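Local coordinates for hypothetical protein Lmaj011689 (Leishmania major, PDB 1YQF) that is of unknown function but belongs to the mitochondrial glycoprotein (MAM33) family and resembles human p32 in sequence, at residues E36-R41 with A186-Y191. Residues are numbered along the deposited sequence; the frame is centred on the assembly and turned at random.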
ATOM      1  N   GLU A  36      14.964 -13.667 -30.727  1.00 35.92           N
ATOM      2  CA  GLU A  36      15.062 -13.689 -32.185  1.00 36.40           C
ATOM      3  C   GLU A  36      13.702 -13.376 -32.801  1.00 37.52           C
ATOM      4  O   GLU A  36      13.598 -12.559 -33.715  1.00 37.27           O
ATOM      5  CB  GLU A  36      15.548 -15.054 -32.671  1.00 35.91           C
ATOM      6  CG  GLU A  36      17.044 -15.255 -32.495  1.00 35.27           C
ATOM      7  CD  GLU A  36      17.446 -16.714 -32.420  1.00 34.63           C
ATOM      8  OE1 GLU A  36      16.647 -17.581 -32.841  1.00 33.93           O
ATOM      9  OE2 GLU A  36      18.569 -16.987 -31.944  1.00 33.81           O
ATOM     10  N   GLU A  37      12.670 -14.028 -32.270  1.00 38.93           N
ATOM     11  CA  GLU A  37      11.281 -13.809 -32.676  1.00 40.54           C
ATOM     12  C   GLU A  37      10.925 -12.321 -32.588  1.00 40.17           C
ATOM     13  O   GLU A  37      10.536 -11.714 -33.585  1.00 39.72           O
ATOM     14  CB  GLU A  37      10.345 -14.649 -31.788  1.00 41.62           C
ATOM     15  CG  GLU A  37       8.942 -14.889 -32.327  1.00 45.55           C
ATOM     16  CD  GLU A  37       8.286 -16.106 -31.689  1.00 49.73           C
ATOM     17  OE1 GLU A  37       8.766 -17.234 -31.939  1.00 51.67           O
ATOM     18  OE2 GLU A  37       7.302 -15.939 -30.930  1.00 51.48           O
ATOM     19  N   GLU A  38      11.098 -11.745 -31.397  1.00 40.10           N
ATOM     20  CA  GLU A  38      10.774 -10.340 -31.127  1.00 40.31           C
ATOM     21  C   GLU A  38      11.579  -9.366 -31.982  1.00 41.04           C
ATOM     22  O   GLU A  38      11.041  -8.386 -32.500  1.00 40.38           O
ATOM     23  CB  GLU A  38      11.035 -10.009 -29.653  1.00 40.12           C
ATOM     24  CG  GLU A  38      10.094 -10.677 -28.662  1.00 40.58           C
ATOM     25  CD  GLU A  38       8.635 -10.378 -28.938  1.00 41.04           C
ATOM     26  OE1 GLU A  38       8.325  -9.219 -29.264  1.00 42.11           O
ATOM     27  OE2 GLU A  38       7.802 -11.302 -28.831  1.00 41.98           O
ATOM     28  N   MET A  39      12.873  -9.647 -32.103  1.00 42.47           N
ATOM     29  CA  MET A  39      13.818  -8.784 -32.811  1.00 44.08           C
ATOM     30  C   MET A  39      13.557  -8.724 -34.318  1.00 44.75           C
ATOM     31  O   MET A  39      13.947  -7.761 -34.976  1.00 44.69           O
ATOM     32  CB  MET A  39      15.255  -9.268 -32.549  1.00 44.70           C
ATOM     33  CG  MET A  39      16.327  -8.200 -32.682  1.00 46.85           C
ATOM     34  SD  MET A  39      16.286  -6.984 -31.347  1.00 49.08           S
ATOM     35  CE  MET A  39      17.164  -7.846 -30.035  1.00 51.43           C
ATOM     36  N   GLY A  40      12.899  -9.750 -34.853  1.00 45.84           N
ATOM     37  CA  GLY A  40      12.612  -9.847 -36.274  1.00 46.77           C
ATOM     38  C   GLY A  40      11.191  -9.479 -36.663  1.00 47.95           C
ATOM     39  O   GLY A  40      10.826  -9.601 -37.831  1.00 47.85           O
ATOM     40  N   ARG A  41      10.389  -9.034 -35.700  1.00 49.59           N
ATOM     41  CA  ARG A  41       9.029  -8.581 -35.985  1.00 51.08           C
ATOM     42  C   ARG A  41       9.066  -7.271 -36.770  1.00 52.12           C
ATOM     43  O   ARG A  41       9.981  -6.463 -36.604  1.00 52.37           O
ATOM     44  CB  ARG A  41       8.237  -8.364 -34.694  1.00 51.21           C
ATOM     45  CG  ARG A  41       7.794  -9.629 -33.979  1.00 52.07           C
ATOM     46  CD  ARG A  41       7.113  -9.349 -32.640  1.00 53.53           C
ATOM     47  NE  ARG A  41       5.938  -8.488 -32.798  1.00 54.24           N
ATOM     48  CZ  ARG A  41       5.316  -7.841 -31.812  1.00 54.57           C
ATOM     49  NH1 ARG A  41       5.736  -7.940 -30.555  1.00 54.16           N
ATOM     50  NH2 ARG A  41       4.257  -7.085 -32.087  1.00 54.65           N
ATOM     51  N   ALA A 186       7.193   1.291 -24.679  1.00 32.01           N
ATOM     52  CA  ALA A 186       8.157   1.089 -23.598  1.00 31.77           C
ATOM     53  C   ALA A 186       8.061  -0.304 -22.993  1.00 31.94           C
ATOM     54  O   ALA A 186       9.070  -0.870 -22.578  1.00 31.46           O
ATOM     55  CB  ALA A 186       7.975   2.147 -22.509  1.00 31.69           C
ATOM     56  N   GLU A 187       6.851  -0.857 -22.952  1.00 32.26           N
ATOM     57  CA  GLU A 187       6.637  -2.196 -22.407  1.00 33.27           C
ATOM     58  C   GLU A 187       7.321  -3.243 -23.280  1.00 31.88           C
ATOM     59  O   GLU A 187       7.869  -4.213 -22.774  1.00 31.13           O
ATOM     60  CB  GLU A 187       5.141  -2.501 -22.293  1.00 34.48           C
ATOM     61  CG  GLU A 187       4.805  -3.946 -21.940  1.00 39.72           C
ATOM     62  CD  GLU A 187       5.386  -4.378 -20.603  1.00 45.17           C
ATOM     63  OE1 GLU A 187       5.229  -3.619 -19.615  1.00 48.69           O
ATOM     64  OE2 GLU A 187       5.990  -5.476 -20.536  1.00 47.03           O
ATOM     65  N   GLN A 188       7.263  -3.047 -24.593  1.00 31.27           N
ATOM     66  CA  GLN A 188       7.936  -3.928 -25.545  1.00 30.99           C
ATOM     67  C   GLN A 188       9.452  -3.855 -25.361  1.00 30.76           C
ATOM     68  O   GLN A 188      10.133  -4.872 -25.440  1.00 30.99           O
ATOM     69  CB  GLN A 188       7.557  -3.548 -26.984  1.00 31.02           C
ATOM     70  CG  GLN A 188       8.262  -4.352 -28.084  1.00 30.94           C
ATOM     71  CD  GLN A 188       7.880  -5.826 -28.091  1.00 31.58           C
ATOM     72  OE1 GLN A 188       6.728  -6.178 -27.836  1.00 32.57           O
ATOM     73  NE2 GLN A 188       8.846  -6.687 -28.393  1.00 30.60           N
ATOM     74  N   GLN A 189       9.971  -2.655 -25.107  1.00 30.47           N
ATOM     75  CA  GLN A 189      11.410  -2.462 -24.937  1.00 30.66           C
ATOM     76  C   GLN A 189      11.907  -3.167 -23.683  1.00 29.79           C
ATOM     77  O   GLN A 189      12.940  -3.823 -23.713  1.00 29.53           O
ATOM     78  CB  GLN A 189      11.775  -0.975 -24.869  1.00 31.29           C
ATOM     79  CG  GLN A 189      11.257  -0.119 -26.029  1.00 34.33           C
ATOM     80  CD  GLN A 189      11.531  -0.731 -27.398  1.00 37.76           C
ATOM     81  OE1 GLN A 189      12.689  -0.946 -27.766  1.00 39.47           O
ATOM     82  NE2 GLN A 189      10.468  -1.011 -28.153  1.00 38.76           N
ATOM     83  N   ASP A 190      11.162  -3.039 -22.588  1.00 29.10           N
ATOM     84  CA  ASP A 190      11.541  -3.661 -21.326  1.00 28.56           C
ATOM     85  C   ASP A 190      11.450  -5.179 -21.402  1.00 27.59           C
ATOM     86  O   ASP A 190      12.281  -5.877 -20.827  1.00 26.82           O
ATOM     87  CB  ASP A 190      10.674  -3.138 -20.177  1.00 28.94           C
ATOM     88  CG  ASP A 190      11.087  -1.754 -19.721  1.00 30.38           C
ATOM     89  OD1 ASP A 190      12.303  -1.470 -19.693  1.00 33.47           O
ATOM     90  OD2 ASP A 190      10.262  -0.880 -19.381  1.00 32.48           O
ATOM     91  N   TYR A 191      10.446  -5.684 -22.114  1.00 26.66           N
ATOM     92  CA  TYR A 191      10.283  -7.123 -22.298  1.00 26.23           C
ATOM     93  C   TYR A 191      11.506  -7.682 -23.020  1.00 26.43           C
ATOM     94  O   TYR A 191      12.042  -8.714 -22.632  1.00 26.33           O
ATOM     95  CB  TYR A 191       8.999  -7.431 -23.083  1.00 26.00           C
ATOM     96  CG  TYR A 191       8.825  -8.888 -23.457  1.00 25.83           C
ATOM     97  CD1 TYR A 191       8.984  -9.892 -22.513  1.00 26.72           C
ATOM     98  CD2 TYR A 191       8.515  -9.259 -24.762  1.00 26.61           C
ATOM     99  CE1 TYR A 191       8.828 -11.229 -22.850  1.00 27.46           C
ATOM    100  CE2 TYR A 191       8.362 -10.591 -25.114  1.00 27.55           C
ATOM    101  CZ  TYR A 191       8.517 -11.576 -24.152  1.00 28.16           C
ATOM    102  OH  TYR A 191       8.366 -12.904 -24.491  1.00 28.01           O
TER
HETATM  103  O   HOH W   1       8.023 -13.326 -27.177  1.00 37.00           O
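Glu38 meets Gln188 and Tyr191 where the last turn of the N-terminal helix 23-39 faces the long C-terminal helix 173-202, the terminal helix pair of the p32-like (MAM33) fold; in sequence the two helices flank the six-stranded antiparallel sheet. It is a worked example of how one buried carboxylate can join two helices: one oxygen takes two side-chain donors, the other a water. Glu38 OE1 accepts from Gln188 NE2 at 2.7 Å, on its anti side, with the donor tilted 30° out of the carboxylate plane and the N-H angle a moderate 153°. The syn lone pair of the same oxygen takes Arg41 NH1 at 3.2 Å, OE1 lying nearly in the guanidinium plane, a salt bridge within the segment just past the helix end. These two donors probably favour the ionised carboxylate. With chi1 at 177°, Gln188 sends CG out opposite its own backbone nitrogen, and a turn at chi2 brings the amide to the carboxylate; its NE2 also bonds Glu192, one turn on. The Arg41 guanidinium stands almost perpendicular to the Gln188 amide; its NE forms a salt bridge with Asp43. Tyr191 lays its ring edge, through CE2, against the Glu38 carboxylate, while Tyr146 of the second subunit packs against the same tyrosine. A water in the ring plane completes the join, donating to Glu38 OE2 at 2.6 Å and lying 2.7 Å from Tyr191 OH.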